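Local coordinates for protein protease Do-like 2, chloroplastic (Arabidopsis thaliana, PDB 4FLN) that cleaves the photodamaged D1 protein of plant photosystem II as a chloroplast serine protease of the Deg family, built as a hexamer, at residues L47-V51 against S77-I81; V53-A59 against E94-K100; L115-C121 against F239-Y243; G156-G160 against I195-N199. All blocks are in the same frame, centred on the assembly; numbering follows the deposited sequence.

In the fold
Contacts 1 and 2 share strand 50-57 of the N-terminal barrel, one at each edge: contact 1 pairs it with strand 72-82, and contact 2 pairs it with strand 96-102, closing the barrel. They meet where Val53 CG2 lies 3.5 Å from Ala78 CB. Contact 3 lays helix 233-246 against the same barrel, linked to contact 2 by the salt bridge Asp96 OD1 to Arg117 NH2 (2.6 Å). Contact 4 holds the loop leading to Ser200, the nucleophile by similarity. It joins contact 1 through Ser77 OG, 2.9 Å from Tyr157 N and 3.0 Å from Gly198 O, and its centre lies about 23 Å from that of contact 3.

Contact 1 of 4, residues L47-V51 against S77-I81; sequences LNAVV and SAFMI
Val50 and Val51 pair with Phe79 and Ala78 where the first two strands of the N-terminal barrel of this chymotrypsin-like protease run antiparallel. A type I turn from Leu47 to Val50 leads into the pairing, and its Ala49 O takes the backbone N of Met80 (2.9 Å). Val51 and Ala78 then form the hydrogen-bonded pair, with Ala78 N 2.9 Å from Val51 O and Val51 N bonded back to Ala78 O. Val50 and Phe79 are the non-hydrogen-bonded pair, their CA atoms 4.3 Å apart. On their face Val50 CG1 lies beside Ala78 O at 3.6 Å, while Phe79 CB approaches Ala49 O at 3.4 Å. Phe79 CG sits between its own N and carbonyl carbon (chi1 56°), which carries the ring off the neighbouring strand to Leu87 and Pro203. Val50 also reaches Pro203, and Val155 besides, so this face looks to the second barrel. The opposite face holds Val51 and Ala78. There the extended Met80 chain swings its methyl CE across to Val51 CG2 (4.4 Å). Ser77 OG, near the charge-relay serine Ser200 (by similarity), bonds to Tyr157 N and Gly198 O. The pairing belongs to the first of the two six-stranded barrels of the chymotrypsin fold.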
loop_
_atom_site.group_PDB
_atom_site.type_symbol
_atom_site.label_atom_id
_atom_site.label_comp_id
_atom_site.label_asym_id
_atom_site.label_seq_id
_atom_site.Cartn_x
_atom_site.Cartn_y
_atom_site.Cartn_z
ATOM N N LEU B 47 -14.135 -39.258 -17.020
ATOM C CA LEU B 47 -14.626 -38.060 -16.356
ATOM C C LEU B 47 -15.886 -38.357 -15.548
ATOM O O LEU B 47 -16.245 -37.612 -14.633
ATOM C CB LEU B 47 -14.898 -36.954 -17.377
ATOM C CG LEU B 47 -13.808 -36.725 -18.424
ATOM C CD1 LEU B 47 -14.000 -35.376 -19.085
ATOM C CD2 LEU B 47 -12.422 -36.813 -17.805
ATOM N N ASN B 48 -16.554 -39.454 -15.886
ATOM C CA ASN B 48 -17.791 -39.824 -15.210
ATOM C C ASN B 48 -17.538 -40.391 -13.819
ATOM O O ASN B 48 -18.459 -40.540 -13.009
ATOM C CB ASN B 48 -18.610 -40.791 -16.067
ATOM C CG ASN B 48 -19.435 -40.073 -17.123
ATOM O OD1 ASN B 48 -20.543 -39.611 -16.849
ATOM N ND2 ASN B 48 -18.896 -39.969 -18.336
ATOM N N ALA B 49 -16.277 -40.689 -13.540
ATOM C CA ALA B 49 -15.899 -41.191 -12.232
ATOM C C ALA B 49 -15.605 -40.048 -11.274
ATOM O O ALA B 49 -15.432 -40.269 -10.078
ATOM C CB ALA B 49 -14.695 -42.094 -12.355
ATOM N N VAL B 50 -15.536 -38.829 -11.807
ATOM C CA VAL B 50 -15.213 -37.653 -11.000
ATOM C C VAL B 50 -16.491 -37.041 -10.467
ATOM O O VAL B 50 -17.501 -36.993 -11.164
ATOM C CB VAL B 50 -14.425 -36.585 -11.796
ATOM C CG1 VAL B 50 -13.980 -35.450 -10.885
ATOM C CG2 VAL B 50 -13.229 -37.202 -12.466
ATOM N N VAL B 51 -16.436 -36.572 -9.227
ATOM C CA VAL B 51 -17.613 -36.081 -8.522
ATOM C C VAL B 51 -17.356 -34.691 -7.943
ATOM O O VAL B 51 -16.228 -34.365 -7.577
ATOM C CB VAL B 51 -17.989 -37.061 -7.384
ATOM C CG1 VAL B 51 -18.710 -36.348 -6.267
ATOM C CG2 VAL B 51 -18.806 -38.225 -7.921
ATOM N N SER B 77 -13.435 -31.443 -5.144
ATOM C CA SER B 77 -13.568 -32.598 -6.032
ATOM C C SER B 77 -13.260 -33.935 -5.376
ATOM O O SER B 77 -12.435 -34.031 -4.470
ATOM C CB SER B 77 -12.708 -32.424 -7.280
ATOM O OG SER B 77 -13.188 -31.346 -8.055
ATOM N N ALA B 78 -13.939 -34.967 -5.851
ATOM C CA ALA B 78 -13.680 -36.330 -5.416
ATOM C C ALA B 78 -13.882 -37.285 -6.591
ATOM O O ALA B 78 -14.404 -36.887 -7.634
ATOM C CB ALA B 78 -14.579 -36.698 -4.243
ATOM N N PHE B 79 -13.450 -38.533 -6.439
ATOM C CA PHE B 79 -13.632 -39.512 -7.505
ATOM C C PHE B 79 -13.774 -40.927 -6.977
ATOM O O PHE B 79 -13.337 -41.236 -5.873
ATOM C CB PHE B 79 -12.484 -39.438 -8.515
ATOM C CG PHE B 79 -11.122 -39.610 -7.906
ATOM C CD1 PHE B 79 -10.466 -38.535 -7.323
ATOM C CD2 PHE B 79 -10.484 -40.840 -7.937
ATOM C CE1 PHE B 79 -9.204 -38.691 -6.771
ATOM C CE2 PHE B 79 -9.220 -40.998 -7.384
ATOM C CZ PHE B 79 -8.584 -39.925 -6.802
ATOM N N MET B 80 -14.376 -41.786 -7.790
ATOM C CA MET B 80 -14.613 -43.169 -7.411
ATOM C C MET B 80 -13.346 -43.997 -7.566
ATOM O O MET B 80 -12.804 -44.123 -8.665
ATOM C CB MET B 80 -15.717 -43.759 -8.288
ATOM C CG MET B 80 -17.000 -42.947 -8.285
ATOM S SD MET B 80 -18.198 -43.536 -9.491
ATOM C CE MET B 80 -19.536 -42.369 -9.251
ATOM N N ILE B 81 -12.875 -44.548 -6.451
ATOM C CA ILE B 81 -11.692 -45.401 -6.443
ATOM C C ILE B 81 -12.019 -46.884 -6.422
ATOM O O ILE B 81 -11.119 -47.718 -6.380
ATOM C CB ILE B 81 -10.796 -45.091 -5.256
ATOM C CG1 ILE B 81 -11.582 -45.228 -3.954
ATOM C CG2 ILE B 81 -10.235 -43.695 -5.387
ATOM C CD1 ILE B 81 -10.778 -44.848 -2.745
#

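Contact 2 of 4, residues V53-A59 against E94-K100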
loop_
_atom_site.group_PDB
_atom_site.type_symbol
_atom_site.label_atom_id
_atom_site.label_comp_id
_atom_site.label_asym_id
_atom_site.label_seq_id
_atom_site.Cartn_x
_atom_site.Cartn_y
_atom_site.Cartn_z
ATOM N N VAL B 53 -17.977 -31.954 -4.890
ATOM C CA VAL B 53 -18.152 -32.101 -3.448
ATOM C C VAL B 53 -18.662 -30.832 -2.804
ATOM O O VAL B 53 -17.999 -29.796 -2.856
ATOM C CB VAL B 53 -16.817 -32.464 -2.753
ATOM C CG1 VAL B 53 -16.980 -32.464 -1.249
ATOM C CG2 VAL B 53 -16.307 -33.808 -3.243
ATOM N N TYR B 54 -19.836 -30.915 -2.190
ATOM C CA TYR B 54 -20.360 -29.796 -1.413
ATOM C C TYR B 54 -20.246 -30.121 0.065
ATOM O O TYR B 54 -20.657 -31.197 0.513
ATOM C CB TYR B 54 -21.819 -29.517 -1.756
ATOM C CG TYR B 54 -22.082 -29.240 -3.213
ATOM C CD1 TYR B 54 -22.348 -27.956 -3.657
ATOM C CD2 TYR B 54 -22.077 -30.266 -4.145
ATOM C CE1 TYR B 54 -22.601 -27.702 -4.995
ATOM C CE2 TYR B 54 -22.325 -30.022 -5.483
ATOM C CZ TYR B 54 -22.589 -28.740 -5.904
ATOM O OH TYR B 54 -22.840 -28.495 -7.237
ATOM N N CYS B 55 -19.685 -29.183 0.818
ATOM C CA CYS B 55 -19.474 -29.382 2.243
ATOM C C CYS B 55 -19.727 -28.126 3.063
ATOM O O CYS B 55 -19.238 -27.043 2.739
ATOM C CB CYS B 55 -18.057 -29.887 2.508
ATOM S SG CYS B 55 -17.584 -29.834 4.245
ATOM N N THR B 56 -20.486 -28.289 4.141
ATOM C CA THR B 56 -20.757 -27.200 5.065
ATOM C C THR B 56 -19.765 -27.268 6.214
ATOM O O THR B 56 -19.592 -28.317 6.822
ATOM C CB THR B 56 -22.189 -27.285 5.591
ATOM O OG1 THR B 56 -23.099 -27.090 4.502
ATOM C CG2 THR B 56 -22.439 -26.225 6.632
ATOM N N HIS B 57 -19.112 -26.147 6.506
ATOM C CA HIS B 57 -18.029 -26.122 7.486
ATOM C C HIS B 57 -18.373 -25.333 8.736
ATOM O O HIS B 57 -18.596 -24.128 8.666
ATOM C CB HIS B 57 -16.764 -25.522 6.864
ATOM C CG HIS B 57 -16.254 -26.284 5.682
ATOM N ND1 HIS B 57 -15.336 -27.305 5.796
ATOM C CD2 HIS B 57 -16.545 -26.184 4.364
ATOM C CE1 HIS B 57 -15.081 -27.798 4.598
ATOM N NE2 HIS B 57 -15.802 -27.135 3.712
ATOM N N THR B 58 -18.418 -26.005 9.882
ATOM C CA THR B 58 -18.448 -25.282 11.144
ATOM C C THR B 58 -17.192 -25.570 11.939
ATOM O O THR B 58 -17.064 -26.629 12.541
ATOM C CB THR B 58 -19.645 -25.692 12.008
ATOM O OG1 THR B 58 -20.831 -25.731 11.204
ATOM C CG2 THR B 58 -19.820 -24.707 13.157
ATOM N N ALA B 59 -16.284 -24.606 11.977
ATOM C CA ALA B 59 -15.074 -24.739 12.764
ATOM C C ALA B 59 -15.307 -24.157 14.147
ATOM O O ALA B 59 -16.194 -23.329 14.322
ATOM C CB ALA B 59 -13.925 -24.033 12.079
ATOM N N GLU B 94 -13.207 -31.076 5.753
ATOM C CA GLU B 94 -12.775 -30.654 7.077
ATOM C C GLU B 94 -13.913 -30.029 7.900
ATOM O O GLU B 94 -14.701 -29.240 7.381
ATOM C CB GLU B 94 -11.605 -29.683 6.941
ATOM C CG GLU B 94 -11.546 -28.621 8.009
ATOM C CD GLU B 94 -10.284 -27.783 7.911
ATOM O OE1 GLU B 94 -10.353 -26.557 8.176
ATOM O OE2 GLU B 94 -9.223 -28.356 7.574
ATOM N N HIS B 95 -13.986 -30.401 9.180
ATOM C CA HIS B 95 -15.043 -29.951 10.099
ATOM C C HIS B 95 -16.437 -30.095 9.495
ATOM O O HIS B 95 -17.259 -29.183 9.591
ATOM C CB HIS B 95 -14.836 -28.495 10.532
ATOM C CG HIS B 95 -13.622 -28.269 11.375
ATOM N ND1 HIS B 95 -12.516 -27.585 10.918
ATOM C CD2 HIS B 95 -13.341 -28.626 12.652
ATOM C CE1 HIS B 95 -11.605 -27.531 11.874
ATOM N NE2 HIS B 95 -12.081 -28.154 12.938
ATOM N N ASP B 96 -16.715 -31.247 8.900
ATOM C CA ASP B 96 -17.934 -31.394 8.123
ATOM C C ASP B 96 -19.195 -31.382 8.983
ATOM O O ASP B 96 -19.369 -32.215 9.873
ATOM C CB ASP B 96 -17.873 -32.675 7.273
ATOM C CG ASP B 96 -17.892 -33.944 8.109
ATOM O OD1 ASP B 96 -16.904 -34.196 8.833
ATOM O OD2 ASP B 96 -18.891 -34.697 8.031
ATOM N N THR B 97 -20.072 -30.424 8.710
ATOM C CA THR B 97 -21.413 -30.430 9.274
ATOM C C THR B 97 -22.270 -31.383 8.456
ATOM O O THR B 97 -23.003 -32.213 8.993
ATOM C CB THR B 97 -22.036 -29.040 9.237
ATOM O OG1 THR B 97 -21.320 -28.177 10.130
ATOM C CG2 THR B 97 -23.489 -29.106 9.654
ATOM N N GLN B 98 -22.166 -31.242 7.141
ATOM C CA GLN B 98 -22.773 -32.176 6.208
ATOM C C GLN B 98 -21.971 -32.177 4.905
ATOM O O GLN B 98 -21.304 -31.193 4.558
ATOM C CB GLN B 98 -24.240 -31.827 5.949
ATOM C CG GLN B 98 -24.448 -30.475 5.301
ATOM C CD GLN B 98 -25.907 -30.170 5.037
ATOM O OE1 GLN B 98 -26.234 -29.421 4.120
ATOM N NE2 GLN B 98 -26.794 -30.747 5.844
ATOM N N VAL B 99 -22.034 -33.291 4.191
ATOM C CA VAL B 99 -21.258 -33.450 2.985
ATOM C C VAL B 99 -22.129 -34.057 1.898
ATOM O O VAL B 99 -22.773 -35.099 2.095
ATOM C CB VAL B 99 -20.027 -34.325 3.249
ATOM C CG1 VAL B 99 -19.250 -34.558 1.959
ATOM C CG2 VAL B 99 -19.145 -33.674 4.304
ATOM N N LYS B 100 -22.158 -33.386 0.753
ATOM C CA LYS B 100 -23.033 -33.786 -0.337
ATOM C C LYS B 100 -22.223 -33.911 -1.616
ATOM O O LYS B 100 -21.279 -33.158 -1.846
ATOM C CB LYS B 100 -24.151 -32.754 -0.515
ATOM C CG LYS B 100 -24.261 -31.761 0.644
ATOM C CD LYS B 100 -24.681 -30.371 0.170
ATOM C CE LYS B 100 -24.603 -29.338 1.291
ATOM N NZ LYS B 100 -24.843 -27.944 0.801
#
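Tyr54 to His57 run antiparallel to Asp96 to Lys100, the axes of strands 53-57 and 98-100 being 4.7 Å apart at 168°, and this pairing of strand 50-57 with strand 96-102, the ends of the sheet order, closes the N-terminal barrel. Tyr54 and Lys100 exchange two backbone bonds, and Lys100 N reaches Tyr54 O at 2.7 Å, nearly straight. The chain turns a corner at Thr97, whose N bonds to Thr56 O (2.9 Å). On one face the aliphatic Lys100 chain lies against Tyr54, CD to CB 3.6 Å. On the other, Cys55 SG touches Val99 CG2 (4.1 Å). His57 ND1 gives a bent bond to Glu94 O (2.6 Å, 133°), while NE2 is held by Ser74. A leucine in place of His57 would probably leave Glu94 O without this donor and Ser74 without its ring partner, setting the turn before the strand freer to move. Thr58 OG1 and Thr97 OG1 are hydrogen-bonded at 2.7 Å, and Ala59 CA lies over one face of the His95 ring, 4.2 Å from its centroid. With ND1 as donor, NE2 would probably accept from the Ser74 hydroxyl if the imidazole is neutral, a pattern that would fix the ring's rotation.

Contact 3 of 4, residues L115-C121 against F239-Y243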
loop_
_atom_site.group_PDB
_atom_site.type_symbol
_atom_site.label_atom_id
_atom_site.label_comp_id
_atom_site.label_asym_id
_atom_site.label_seq_id
_atom_site.Cartn_x
_atom_site.Cartn_y
_atom_site.Cartn_z
ATOM N N LEU B 115 -15.634 -41.483 6.024
ATOM C CA LEU B 115 -15.158 -42.713 6.646
ATOM C C LEU B 115 -13.912 -42.482 7.490
ATOM O O LEU B 115 -13.877 -42.820 8.675
ATOM C CB LEU B 115 -14.843 -43.763 5.579
ATOM C CG LEU B 115 -16.000 -44.329 4.754
ATOM C CD1 LEU B 115 -15.489 -45.402 3.809
ATOM C CD2 LEU B 115 -17.081 -44.892 5.658
ATOM N N VAL B 116 -12.875 -41.933 6.867
ATOM C CA VAL B 116 -11.618 -41.716 7.561
ATOM C C VAL B 116 -10.850 -40.579 6.915
ATOM O O VAL B 116 -10.916 -40.390 5.706
ATOM C CB VAL B 116 -10.769 -43.009 7.567
ATOM C CG1 VAL B 116 -10.449 -43.452 6.142
ATOM C CG2 VAL B 116 -9.506 -42.827 8.390
ATOM N N ARG B 117 -10.121 -39.812 7.712
ATOM C CA ARG B 117 -9.370 -38.711 7.140
ATOM C C ARG B 117 -7.957 -38.550 7.705
ATOM O O ARG B 117 -7.785 -38.271 8.888
ATOM C CB ARG B 117 -10.172 -37.423 7.311
ATOM C CG ARG B 117 -10.446 -37.063 8.743
ATOM C CD ARG B 117 -11.440 -35.927 8.844
ATOM N NE ARG B 117 -12.822 -36.394 8.807
ATOM C CZ ARG B 117 -13.874 -35.592 8.695
ATOM N NH1 ARG B 117 -13.703 -34.281 8.594
ATOM N NH2 ARG B 117 -15.094 -36.100 8.680
ATOM N N GLY B 118 -6.946 -38.753 6.862
ATOM C CA GLY B 118 -5.592 -38.340 7.187
ATOM C C GLY B 118 -5.395 -36.840 7.043
ATOM O O GLY B 118 -5.537 -36.295 5.952
ATOM N N VAL B 119 -4.988 -36.174 8.111
ATOM C CA VAL B 119 -4.806 -34.729 8.041
ATOM C C VAL B 119 -3.488 -34.274 7.406
ATOM O O VAL B 119 -3.475 -33.312 6.642
ATOM C CB VAL B 119 -4.959 -34.077 9.408
ATOM C CG1 VAL B 119 -4.074 -32.838 9.497
ATOM C CG2 VAL B 119 -6.426 -33.743 9.652
ATOM N N ASP B 120 -2.389 -34.958 7.722
ATOM C CA ASP B 120 -1.073 -34.551 7.229
ATOM C C ASP B 120 -0.756 -34.989 5.790
ATOM O O ASP B 120 0.133 -34.426 5.150
ATOM C CB ASP B 120 0.056 -34.932 8.211
ATOM C CG ASP B 120 -0.130 -36.302 8.828
ATOM O OD1 ASP B 120 -1.263 -36.815 8.813
ATOM O OD2 ASP B 120 0.861 -36.861 9.345
ATOM N N CYS B 121 -1.469 -35.992 5.290
ATOM C CA CYS B 121 -1.380 -36.354 3.875
ATOM C C CYS B 121 -2.537 -35.759 3.065
ATOM O O CYS B 121 -2.610 -35.940 1.844
ATOM C CB CYS B 121 -1.356 -37.872 3.718
ATOM S SG CYS B 121 -2.827 -38.686 4.374
ATOM N N PHE B 239 -2.145 -44.705 2.728
ATOM C CA PHE B 239 -3.334 -44.322 3.458
ATOM C C PHE B 239 -4.384 -45.432 3.439
ATOM O O PHE B 239 -4.970 -45.776 4.464
ATOM C CB PHE B 239 -3.913 -43.029 2.887
ATOM C CG PHE B 239 -5.089 -42.520 3.650
ATOM C CD1 PHE B 239 -4.930 -42.030 4.934
ATOM C CD2 PHE B 239 -6.353 -42.553 3.096
ATOM C CE1 PHE B 239 -6.010 -41.576 5.644
ATOM C CE2 PHE B 239 -7.439 -42.101 3.800
ATOM C CZ PHE B 239 -7.273 -41.611 5.078
ATOM N N LEU B 240 -4.623 -45.997 2.269
ATOM C CA LEU B 240 -5.646 -47.024 2.160
ATOM C C LEU B 240 -5.295 -48.278 2.957
ATOM O O LEU B 240 -6.144 -48.802 3.672
ATOM C CB LEU B 240 -5.940 -47.357 0.697
ATOM C CG LEU B 240 -6.548 -46.211 -0.111
ATOM C CD1 LEU B 240 -6.743 -46.623 -1.569
ATOM C CD2 LEU B 240 -7.859 -45.738 0.513
ATOM N N THR B 241 -4.062 -48.766 2.842
ATOM C CA THR B 241 -3.701 -49.977 3.577
ATOM C C THR B 241 -3.648 -49.683 5.075
ATOM O O THR B 241 -3.996 -50.534 5.896
ATOM C CB THR B 241 -2.392 -50.678 3.070
ATOM O OG1 THR B 241 -1.415 -50.721 4.117
ATOM C CG2 THR B 241 -1.813 -49.984 1.865
ATOM N N ASP B 242 -3.240 -48.467 5.426
ATOM C CA ASP B 242 -3.292 -48.052 6.816
ATOM C C ASP B 242 -4.711 -48.318 7.309
ATOM O O ASP B 242 -4.919 -48.945 8.345
ATOM C CB ASP B 242 -2.927 -46.572 6.952
ATOM C CG ASP B 242 -2.860 -46.106 8.401
ATOM O OD1 ASP B 242 -2.582 -44.909 8.634
ATOM O OD2 ASP B 242 -3.091 -46.924 9.313
ATOM N N TYR B 243 -5.684 -47.865 6.527
ATOM C CA TYR B 243 -7.093 -47.960 6.895
ATOM C C TYR B 243 -7.618 -49.396 6.905
ATOM O O TYR B 243 -8.376 -49.777 7.797
ATOM C CB TYR B 243 -7.930 -47.083 5.957
ATOM C CG TYR B 243 -9.404 -47.062 6.258
ATOM C CD1 TYR B 243 -9.876 -46.685 7.509
ATOM C CD2 TYR B 243 -10.328 -47.392 5.284
ATOM C CE1 TYR B 243 -11.234 -46.656 7.782
ATOM C CE2 TYR B 243 -11.681 -47.372 5.544
ATOM C CZ TYR B 243 -12.131 -47.001 6.791
ATOM O OH TYR B 243 -13.483 -46.978 7.038
#
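Val116 points its CG1 methyl squarely at the Tyr243 ring, 3.6 Å from the centroid and only 13° off the ring normal, a CH-pi contact over the centre of the face. The Val116 and Tyr243 side chains run antiparallel alongside one another, with Val116 CB 3.7 Å from Tyr243 CE1. The same CG1 meets Phe239 CZ at 3.8 Å, and one methyl thus serves two aromatic rings set a helical turn apart. Both rings stand out from the helix because their CG atoms lie anti to the backbone N (chi1 -176° for Phe239, -178° for Tyr243). Leu115 lies nearly perpendicular to Tyr243, its CB 3.8 Å from Tyr243 OH. This is the terminal helix of the chymotrypsin-like protease domain, 233-246, packed on strand 110-118 of the N-terminal barrel with the axes of the two segments 10.1 Å apart. Phe239 goes deeper than Tyr243. Its ring leans obliquely over the backbone at Gly118, with CE1 towards the amide N, and has Val116 O in plane at its edge. Gly118 presents no side chain here; a CB would run into Phe239 CE1 and Cys121 SG. Cys121 SG approaches the Phe239 ring obliquely as a sulfur-aromatic contact, 4.8 Å from the centroid and 4.0 Å from CD1. Tyr249, Tyr252 and Ile123 pack round the same ring. Cys121 directly precedes Asp122, the charge-relay aspartate by similarity, so the Phe239 ring rests on the turn that carries this residue.

Contact 4 of 4, residues G156-G160 against I195-N199; sequences GYPLG and INPGN
Gly198 and Asn199, in the loop just before Ser200, the charge-relay serine by similarity, press against Gly156 to Pro158 of the loop that follows strand 151-156, and Asn196 opens the Ser200 loop with an Asx turn. The tight side is mostly backbone. Gly156 CA comes to 4.2 Å from Asn199 CA; the Asn199 carboxamide lies alongside Gly156, and its OD1 reaches the Tyr157-Pro158 peptide, near Pro158 N, which has no hydrogen to give. A CB on Gly198 would collide with Tyr157 O.

Towards solvent the grip slackens. At the margin exposed Leu159 lays its CD2 methyl on Gly198 CA (3.4 Å). Asn196, with CG anti to its backbone N (chi1 176°), brings OD1 to Gly198 N (2.6 Å, in the carbonyl plane) and offers the same oxygen to Leu159 N in a weak bond of 3.5 Å. A valine at Asn196 would remove both amide atoms and is likely to leave Gly198 N without its side-chain acceptor and the Asx turn less firmly set. Next to this rim Gly160 O bonds to Arg173 of a second subunit, so a neighbouring chain borders it. At the outer edge a water accepts from Asn196 ND2 (3.0 Å) and donates to Leu159 O (2.8 Å).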
loop_
_atom_site.group_PDB
_atom_site.type_symbol
_atom_site.label_atom_id
_atom_site.label_comp_id
_atom_site.label_asym_id
_atom_site.label_seq_id
_atom_site.Cartn_x
_atom_site.Cartn_y
_atom_site.Cartn_z
ATOM N N GLY B 156 -11.474 -31.927 -12.447
ATOM C CA GLY B 156 -12.179 -31.450 -11.273
ATOM C C GLY B 156 -13.274 -30.445 -11.562
ATOM O O GLY B 156 -13.588 -30.157 -12.715
ATOM N N TYR B 157 -13.867 -29.909 -10.506
ATOM C CA TYR B 157 -14.938 -28.942 -10.662
ATOM C C TYR B 157 -14.523 -27.572 -10.151
ATOM O O TYR B 157 -14.440 -27.360 -8.948
ATOM C CB TYR B 157 -16.193 -29.423 -9.933
ATOM C CG TYR B 157 -16.756 -30.694 -10.519
ATOM C CD1 TYR B 157 -17.764 -30.652 -11.472
ATOM C CD2 TYR B 157 -16.269 -31.933 -10.137
ATOM C CE1 TYR B 157 -18.272 -31.808 -12.023
ATOM C CE2 TYR B 157 -16.771 -33.096 -10.682
ATOM C CZ TYR B 157 -17.774 -33.028 -11.627
ATOM O OH TYR B 157 -18.290 -34.182 -12.174
ATOM N N PRO B 158 -14.300 -26.620 -11.072
ATOM C CA PRO B 158 -13.871 -25.272 -10.678
ATOM C C PRO B 158 -14.877 -24.645 -9.723
ATOM O O PRO B 158 -16.035 -25.071 -9.684
ATOM C CB PRO B 158 -13.892 -24.492 -11.999
ATOM C CG PRO B 158 -13.923 -25.515 -13.077
ATOM C CD PRO B 158 -14.606 -26.712 -12.510
ATOM N N LEU B 159 -14.440 -23.656 -8.952
ATOM C CA LEU B 159 -15.367 -22.879 -8.145
ATOM C C LEU B 159 -16.325 -22.145 -9.079
ATOM O O LEU B 159 -15.893 -21.460 -10.006
ATOM C CB LEU B 159 -14.609 -21.899 -7.253
ATOM C CG LEU B 159 -13.716 -22.579 -6.215
ATOM C CD1 LEU B 159 -13.395 -21.649 -5.068
ATOM C CD2 LEU B 159 -14.410 -23.811 -5.689
ATOM N N GLY B 160 -17.624 -22.311 -8.851
ATOM C CA GLY B 160 -18.631 -21.714 -9.710
ATOM C C GLY B 160 -18.918 -22.572 -10.926
ATOM O O GLY B 160 -18.057 -23.324 -11.379
ATOM N N ILE B 195 -3.760 -25.353 -11.002
ATOM C CA ILE B 195 -4.964 -26.050 -10.563
ATOM C C ILE B 195 -5.929 -25.130 -9.803
ATOM O O ILE B 195 -5.526 -24.414 -8.893
ATOM C CB ILE B 195 -4.596 -27.263 -9.680
ATOM C CG1 ILE B 195 -3.611 -28.170 -10.425
ATOM C CG2 ILE B 195 -5.843 -28.044 -9.279
ATOM C CD1 ILE B 195 -3.164 -29.390 -9.646
ATOM N N ASN B 196 -7.201 -25.151 -10.192
ATOM C CA ASN B 196 -8.249 -24.382 -9.521
ATOM C C ASN B 196 -8.592 -24.992 -8.160
ATOM O O ASN B 196 -8.740 -26.211 -8.035
ATOM C CB ASN B 196 -9.497 -24.324 -10.419
ATOM C CG ASN B 196 -10.686 -23.614 -9.765
ATOM O OD1 ASN B 196 -11.001 -23.828 -8.594
ATOM N ND2 ASN B 196 -11.359 -22.776 -10.537
ATOM N N PRO B 197 -8.736 -24.144 -7.134
ATOM C CA PRO B 197 -9.009 -24.643 -5.783
ATOM C C PRO B 197 -10.133 -25.661 -5.774
ATOM O O PRO B 197 -9.992 -26.724 -5.169
ATOM C CB PRO B 197 -9.442 -23.385 -5.024
ATOM C CG PRO B 197 -9.183 -22.216 -5.961
ATOM C CD PRO B 197 -8.409 -22.713 -7.129
ATOM N N GLY B 198 -11.222 -25.360 -6.468
ATOM C CA GLY B 198 -12.328 -26.293 -6.572
ATOM C C GLY B 198 -11.914 -27.615 -7.193
ATOM O O GLY B 198 -12.627 -28.611 -7.069
ATOM N N ASN B 199 -10.762 -27.632 -7.858
ATOM C CA ASN B 199 -10.321 -28.828 -8.576
ATOM C C ASN B 199 -9.634 -29.924 -7.765
ATOM O O ASN B 199 -9.605 -31.070 -8.199
ATOM C CB ASN B 199 -9.485 -28.462 -9.801
ATOM C CG ASN B 199 -10.325 -28.316 -11.035
ATOM O OD1 ASN B 199 -11.445 -27.812 -10.979
ATOM N ND2 ASN B 199 -9.811 -28.787 -12.156
HETATM O O HOH W 1 -13.325 -20.524 -10.420
#